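Local coordinates for uncharacterized protein (Peptoclostridium difficile 630, PDB 4YCS) that is of unknown function but, as a putative lipoprotein of the PnrA-like substrate-binding family, probably belongs to the solute-binding component of an ABC transporter, at residues A31-N34 and A35-K38; F54-S57 and I58-C62; I109-E112 and D113-G117. All coordinates share one frame; numbering follows the deposited sequence.

Contacts 1, 2 and 3 follow one another along the chain and pack about one five-stranded parallel sheet. Contact 1 forms the last turns of helix 22-38, contact 2 spans helix 54-62, and contact 3 runs from the end of strand 106-109 through the short helix 111-115. The centres of contacts 1 and 3 lie about 14 Å apart, and the two contacts touch where Ala31 CB packs 4.1 Å from Asn114 O. Contact 2 lies across the chain's centre from both, its centre about 23 and 24 Å from theirs. Helices therefore flank the sheet in a three-layer alpha/beta arrangement, consistent with part of one lobe of a substrate-binding protein of the periplasmic-binding-protein type.

Contact 1. Residues A31-N34 and A35-K38; sequences ALNN and AQKK
Ala35 joins the two halves of this run of helix through its backbone, its N donating to Ala31 O at 2.9 Å. Its methyl CB lies over the carbonyl oxygens of Ala31 and Leu32, 3.5 Å from Leu32 O; it is buried, and also packs on Ile123 of helix 118-127. Gln36 comes next: its N reaches Leu32 O at 3.0 Å, nearly along the C=O axis. With CG anti to the backbone N (chi1 -176°) and the chain extended beyond it, the amide of Gln36 is carried past Asn33 rather than onto it. The two side chains cross obliquely, their amide planes 67° apart, and Asn33 ND2 stays 4.1 Å from Gln36 OE1, a loose approach. What holds the Gln36 amide is its NE2, which donates to Ile41 O at the start of the following strand. Lys37 is tied less firmly. Its N is shared between weak bonds to Asn33 O and Asn34 O, while its extended chain runs back along 31-34, CG resting 3.3 Å from Asn33 O and CE 3.7 Å from Asn33 OD1. Lys38 N bonds to Ala35 O three residues back, at 3.0 Å, and only weakly to Asn34 O. Its methylenes from CG to CE arch over that same oxygen, CG 3.7 Å from Asn34 O, before a bend at the far end turns NZ aside. The bonds spanning four residues thus weaken from Lys37 on, and the pattern shifts toward three-residue spacing. Helix 22-38 is the connecting helix of the right-handed beta-alpha-beta unit between strands 8-15 and 41-48: Leu32 lies on Val10, Met12 and Thr43, the lysines face outward, and the arrangement is characteristic of a Rossmann-like alpha/beta fold.

Contact 2. Residues F54-S57 and I58-C62; sequences FSNS and IDILC
From Phe54 to Ser57 each carbonyl accepts the N-H four residues on, giving regular alpha-helical bonds to Ile58, Asp59, Ile60 and Leu61; the bond from Ile60 N to Asn56 O is 3.0 Å and that from Leu61 N to Ser57 O 3.2 Å. The side chains of 58-62 lean back over these same carbonyl oxygens. Ile58 turns its CG1 branch beside its own backbone N (chi1 -62°), which sets CG1 3.4 Å from Phe54 O, with CD1 alongside. Ile60 repeats the pattern a little further on: CG1 lies 3.4 Å from Asn56 O, and the methyl CD1 comes up to the amide of Asn56, 3.6 Å from ND2. The Asn56 side chain, its CG anti to the backbone N, meets that methyl at an oblique angle, so an amide nitrogen is set against aliphatic carbon on the exposed side. Leu61 places its branch point CG 3.3 Å from Ser57 O. Asp59 touches the preceding turn through CB alone, 3.4 Å from Ser55 O; its carboxylate points elsewhere, OD1 accepting from Tyr87 OH with a long, weak ion pair to Lys86. Ser57 OG turns back instead to Thr53 O in a weak hydrogen bond. Around the helix, Phe54 meets the ring of Phe76, Ile58 packs on Val83 and Phe92, and Leu61 lies on Ser11 and Tyr66. The chemistry is therefore divided: between 54-57 and 58-62 the polar bonding is all main chain, while the side chains add aliphatic carbon laid along carbonyls. One face, with Phe54, Ile58 and Leu61, is buried; the other carries Asn56 but also the exposed aliphatic Ile60, and Asp59 uses its polar end to tie the helix to Tyr87.

Contact 3. Residues I109-E112 and D113-G117; sequences ISYE and DNKSG
The ring of Tyr111 meets Lys115 through one methylene: CE approaches obliquely, 3.5 Å from Tyr111 CE2. At the ring edge, in its plane, lies CD of the carboxylate of Glu112. The bend at the end of Lys115 (chi4 68°) turns NZ away from its extended chain, and NZ stays 5.2 Å from Glu112 OE2, so any attraction between those charges is at a distance. A glycerol, probably from the crystallisation liquor, lies about 4 Å from the tyrosine side chain. Ser110 is the N-cap of the helix. Its OG sits between its own backbone N and carbonyl carbon (chi1 61°), from where it accepts from Asp113 N at 3.0 Å in an almost straight bond of 164°. Ser110 O receives Asn114 N, also at 3.0 Å. Next to the cap Ile109 lays CG2 against Asp113 CB at 3.6 Å, the two side chains crossing at about a right angle. Lys115 N reaches Glu112 O at 3.1 Å, a bond that spans three residues, as in a 3-10 turn, and comes in from above the carbonyl plane rather than on a lone pair. Strand 106-109 hands over to this turn after Ile109 bonds to Ile94 and Asp96. The turn is then held between helices: Asn114 donates from ND2 to Met24 O and packs on Ser27 and Ala28 of helix 22-38, while Ile109 and Asp113 rest on Tyr118 of helix 118-127.

Contact 1. Residues A31-N34 and A35-K38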
loop_
_atom_site.group_PDB
_atom_site.type_symbol
_atom_site.label_atom_id
_atom_site.label_comp_id
_atom_site.label_asym_id
_atom_site.label_seq_id
_atom_site.Cartn_x
_atom_site.Cartn_y
_atom_site.Cartn_z
ATOM N N ALA A 31 -5.950 1.450 9.799
ATOM C CA ALA A 31 -6.550 0.339 9.062
ATOM C C ALA A 31 -5.659 -0.925 9.090
ATOM O O ALA A 31 -6.155 -2.051 9.247
ATOM C CB ALA A 31 -6.805 0.767 7.648
ATOM N N LEU A 32 -4.351 -0.698 8.951
ATOM C CA LEU A 32 -3.361 -1.775 8.905
ATOM C C LEU A 32 -3.245 -2.408 10.283
ATOM O O LEU A 32 -3.372 -3.632 10.431
ATOM C CB LEU A 32 -2.012 -1.250 8.430
ATOM C CG LEU A 32 -0.873 -2.281 8.248
ATOM C CD1 LEU A 32 -1.273 -3.349 7.256
ATOM C CD2 LEU A 32 0.418 -1.616 7.781
ATOM N N ASN A 33 -3.103 -1.573 11.286
ATOM C CA ASN A 33 -3.149 -2.036 12.661
ATOM C C ASN A 33 -4.415 -2.815 13.047
ATOM O O ASN A 33 -4.333 -3.818 13.755
ATOM C CB ASN A 33 -2.907 -0.892 13.614
ATOM C CG ASN A 33 -2.174 -1.346 14.854
ATOM O OD1 ASN A 33 -2.788 -1.567 15.890
ATOM N ND2 ASN A 33 -0.851 -1.546 14.735
ATOM N N ASN A 34 -5.571 -2.379 12.553
ATOM C CA ASN A 34 -6.844 -3.064 12.799
ATOM C C ASN A 34 -6.907 -4.429 12.108
ATOM O O ASN A 34 -7.399 -5.413 12.664
ATOM C CB ASN A 34 -8.031 -2.208 12.299
ATOM C CG ASN A 34 -8.371 -1.026 13.225
ATOM O OD1 ASN A 34 -8.177 -1.078 14.421
ATOM N ND2 ASN A 34 -8.922 0.041 12.643
ATOM N N ALA A 35 -6.421 -4.484 10.882
ATOM C CA ALA A 35 -6.343 -5.746 10.168
ATOM C C ALA A 35 -5.473 -6.744 10.932
ATOM O O ALA A 35 -5.843 -7.899 11.062
ATOM C CB ALA A 35 -5.811 -5.526 8.769
ATOM N N GLN A 36 -4.351 -6.272 11.464
ATOM C CA GLN A 36 -3.411 -7.115 12.197
ATOM C C GLN A 36 -4.033 -7.783 13.428
ATOM O O GLN A 36 -3.689 -8.932 13.788
ATOM C CB GLN A 36 -2.168 -6.309 12.600
ATOM C CG GLN A 36 -1.099 -7.152 13.293
ATOM C CD GLN A 36 0.163 -6.386 13.603
ATOM O OE1 GLN A 36 0.158 -5.496 14.429
ATOM N NE2 GLN A 36 1.257 -6.750 12.956
ATOM N N LYS A 37 -4.961 -7.068 14.054
ATOM C CA LYS A 37 -5.674 -7.568 15.188
ATOM C C LYS A 37 -6.624 -8.710 14.834
ATOM O O LYS A 37 -6.911 -9.560 15.658
ATOM C CB LYS A 37 -6.453 -6.448 15.840
ATOM C CG LYS A 37 -5.560 -5.366 16.400
ATOM C CD LYS A 37 -6.385 -4.339 17.151
ATOM C CE LYS A 37 -5.493 -3.275 17.770
ATOM N NZ LYS A 37 -6.277 -2.363 18.643
ATOM N N LYS A 38 -7.112 -8.746 13.618
ATOM C CA LYS A 38 -8.021 -9.810 13.221
ATOM C C LYS A 38 -7.305 -10.962 12.531
ATOM O O LYS A 38 -7.866 -12.034 12.406
ATOM C CB LYS A 38 -9.085 -9.259 12.281
ATOM C CG LYS A 38 -9.905 -8.139 12.910
ATOM C CD LYS A 38 -10.640 -7.294 11.882
ATOM C CE LYS A 38 -11.154 -5.993 12.492
ATOM N NZ LYS A 38 -12.291 -6.249 13.413
#

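Contact 2. Residues F54-S57 and I58-C62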
loop_
_atom_site.group_PDB
_atom_site.type_symbol
_atom_site.label_atom_id
_atom_site.label_comp_id
_atom_site.label_asym_id
_atom_site.label_seq_id
_atom_site.Cartn_x
_atom_site.Cartn_y
_atom_site.Cartn_z
ATOM N N PHE A 54 11.103 6.657 -4.660
ATOM C CA PHE A 54 9.888 5.860 -4.533
ATOM C C PHE A 54 9.979 4.534 -5.299
ATOM O O PHE A 54 9.704 3.508 -4.722
ATOM C CB PHE A 54 8.630 6.640 -4.965
ATOM C CG PHE A 54 8.163 7.720 -3.977
ATOM C CD1 PHE A 54 8.770 7.920 -2.753
ATOM C CD2 PHE A 54 7.068 8.505 -4.291
ATOM C CE1 PHE A 54 8.319 8.900 -1.884
ATOM C CE2 PHE A 54 6.615 9.481 -3.425
ATOM C CZ PHE A 54 7.248 9.684 -2.225
ATOM N N SER A 55 10.387 4.554 -6.568
ATOM C CA SER A 55 10.447 3.336 -7.361
ATOM C C SER A 55 11.510 2.355 -6.797
ATOM O O SER A 55 11.261 1.145 -6.693
ATOM C CB SER A 55 10.695 3.646 -8.838
ATOM O OG SER A 55 12.042 4.005 -9.015
ATOM N N ASN A 56 12.646 2.884 -6.357
ATOM C CA ASN A 56 13.663 2.038 -5.758
ATOM C C ASN A 56 13.142 1.340 -4.480
ATOM O O ASN A 56 13.384 0.161 -4.239
ATOM C CB ASN A 56 14.914 2.836 -5.416
ATOM C CG ASN A 56 16.017 1.966 -4.865
ATOM O OD1 ASN A 56 16.534 1.096 -5.555
ATOM N ND2 ASN A 56 16.370 2.184 -3.607
ATOM N N SER A 57 12.481 2.111 -3.650
ATOM C CA SER A 57 11.955 1.613 -2.391
ATOM C C SER A 57 10.890 0.521 -2.591
ATOM O O SER A 57 10.847 -0.443 -1.807
ATOM C CB SER A 57 11.437 2.781 -1.564
ATOM O OG SER A 57 12.552 3.524 -1.023
ATOM N N ILE A 58 10.023 0.682 -3.597
ATOM C CA ILE A 58 9.009 -0.312 -3.895
ATOM C C ILE A 58 9.644 -1.582 -4.451
ATOM O O ILE A 58 9.261 -2.739 -4.090
ATOM C CB ILE A 58 7.906 0.234 -4.822
ATOM C CG1 ILE A 58 7.160 1.383 -4.159
ATOM C CG2 ILE A 58 6.913 -0.871 -5.141
ATOM C CD1 ILE A 58 6.315 2.223 -5.118
ATOM N N ASP A 59 10.674 -1.392 -5.264
ATOM C CA ASP A 59 11.426 -2.513 -5.802
ATOM C C ASP A 59 12.089 -3.350 -4.699
ATOM O O ASP A 59 12.057 -4.588 -4.731
ATOM C CB ASP A 59 12.463 -2.007 -6.810
ATOM C CG ASP A 59 13.197 -3.145 -7.454
ATOM O OD1 ASP A 59 12.814 -3.509 -8.570
ATOM O OD2 ASP A 59 14.120 -3.682 -6.813
ATOM N N ILE A 60 12.675 -2.676 -3.706
ATOM C CA ILE A 60 13.204 -3.382 -2.552
ATOM C C ILE A 60 12.124 -4.189 -1.841
ATOM O O ILE A 60 12.381 -5.325 -1.448
ATOM C CB ILE A 60 13.870 -2.411 -1.563
ATOM C CG1 ILE A 60 15.193 -1.829 -2.152
ATOM C CG2 ILE A 60 14.138 -3.113 -0.246
ATOM C CD1 ILE A 60 15.682 -0.581 -1.397
ATOM N N LEU A 61 10.935 -3.618 -1.630
ATOM C CA LEU A 61 9.825 -4.328 -0.965
ATOM C C LEU A 61 9.388 -5.553 -1.747
ATOM O O LEU A 61 9.004 -6.579 -1.141
ATOM C CB LEU A 61 8.629 -3.392 -0.714
ATOM C CG LEU A 61 8.856 -2.193 0.219
ATOM C CD1 LEU A 61 7.611 -1.352 0.340
ATOM C CD2 LEU A 61 9.334 -2.624 1.586
ATOM N N CYS A 62 9.478 -5.484 -3.084
ATOM C CA CYS A 62 9.157 -6.634 -3.942
ATOM C C CYS A 62 10.151 -7.779 -3.795
ATOM O O CYS A 62 9.868 -8.898 -4.205
ATOM C CB CYS A 62 9.089 -6.194 -5.395
ATOM S SG CYS A 62 7.734 -5.098 -5.767
#

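Contact 3. Residues I109-E112 and D113-G117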
loop_
_atom_site.group_PDB
_atom_site.type_symbol
_atom_site.label_atom_id
_atom_site.label_comp_id
_atom_site.label_asym_id
_atom_site.label_seq_id
_atom_site.Cartn_x
_atom_site.Cartn_y
_atom_site.Cartn_z
ATOM N N ILE A 109 -7.860 1.965 -3.923
ATOM C CA ILE A 109 -8.752 2.217 -2.795
ATOM C C ILE A 109 -8.948 3.728 -2.655
ATOM O O ILE A 109 -7.998 4.485 -2.539
ATOM C CB ILE A 109 -8.140 1.745 -1.452
ATOM C CG1 ILE A 109 -7.687 0.269 -1.484
ATOM C CG2 ILE A 109 -9.109 2.019 -0.308
ATOM C CD1 ILE A 109 -8.807 -0.690 -1.749
ATOM N N SER A 110 -10.179 4.162 -2.612
ATOM C CA SER A 110 -10.452 5.593 -2.468
ATOM C C SER A 110 -10.070 6.166 -1.080
ATOM O O SER A 110 -9.884 5.429 -0.116
ATOM C CB SER A 110 -11.914 5.814 -2.682
ATOM O OG SER A 110 -12.616 5.100 -1.712
ATOM N N TYR A 111 -9.977 7.485 -0.987
ATOM C CA TYR A 111 -9.790 8.188 0.297
ATOM C C TYR A 111 -10.911 7.824 1.291
ATOM O O TYR A 111 -10.661 7.737 2.491
ATOM C CB TYR A 111 -9.741 9.714 0.056
ATOM C CG TYR A 111 -9.795 10.586 1.301
ATOM C CD1 TYR A 111 -8.630 10.902 2.013
ATOM C CD2 TYR A 111 -11.010 11.112 1.756
ATOM C CE1 TYR A 111 -8.680 11.712 3.141
ATOM C CE2 TYR A 111 -11.067 11.918 2.885
ATOM C CZ TYR A 111 -9.898 12.213 3.569
ATOM O OH TYR A 111 -9.948 13.007 4.688
ATOM N N GLU A 112 -12.126 7.594 0.776
ATOM C CA GLU A 112 -13.301 7.242 1.596
ATOM C C GLU A 112 -13.157 5.818 2.179
ATOM O O GLU A 112 -13.276 5.582 3.380
ATOM C CB GLU A 112 -14.586 7.366 0.759
ATOM C CG GLU A 112 -15.148 8.801 0.694
ATOM C CD GLU A 112 -14.241 9.808 -0.024
ATOM O OE1 GLU A 112 -13.387 9.381 -0.853
ATOM O OE2 GLU A 112 -14.392 11.027 0.239
ATOM N N ASP A 113 -12.870 4.882 1.296
ATOM C CA ASP A 113 -12.699 3.498 1.662
ATOM C C ASP A 113 -11.500 3.307 2.611
ATOM O O ASP A 113 -11.521 2.440 3.473
ATOM C CB ASP A 113 -12.583 2.655 0.374
ATOM C CG ASP A 113 -13.943 2.564 -0.395
ATOM O OD1 ASP A 113 -14.971 2.823 0.228
ATOM O OD2 ASP A 113 -13.982 2.194 -1.588
ATOM N N ASN A 114 -10.490 4.161 2.481
ATOM C CA ASN A 114 -9.326 4.175 3.373
ATOM C C ASN A 114 -9.706 4.268 4.861
ATOM O O ASN A 114 -9.038 3.665 5.711
ATOM C CB ASN A 114 -8.394 5.356 3.019
ATOM C CG ASN A 114 -7.044 5.311 3.749
ATOM O OD1 ASN A 114 -6.399 4.273 3.811
ATOM N ND2 ASN A 114 -6.595 6.447 4.244
ATOM N N LYS A 115 -10.767 5.016 5.169
ATOM C CA LYS A 115 -11.163 5.263 6.572
ATOM C C LYS A 115 -12.519 4.666 7.004
ATOM O O LYS A 115 -12.934 4.875 8.126
ATOM C CB LYS A 115 -11.144 6.763 6.864
ATOM C CG LYS A 115 -12.014 7.596 5.939
ATOM C CD LYS A 115 -11.940 9.081 6.300
ATOM C CE LYS A 115 -12.639 9.947 5.265
ATOM N NZ LYS A 115 -14.113 9.759 5.251
ATOM N N SER A 116 -13.186 3.923 6.127
ATOM C CA SER A 116 -14.491 3.334 6.421
ATOM C C SER A 116 -14.444 1.923 7.036
ATOM O O SER A 116 -15.494 1.311 7.308
ATOM C CB SER A 116 -15.308 3.271 5.139
ATOM O OG SER A 116 -14.832 2.260 4.263
ATOM N N GLY A 117 -13.252 1.368 7.209
ATOM C CA GLY A 117 -13.157 -0.065 7.558
ATOM C C GLY A 117 -12.961 -0.949 6.324
ATOM O O GLY A 117 -12.586 -2.103 6.420
#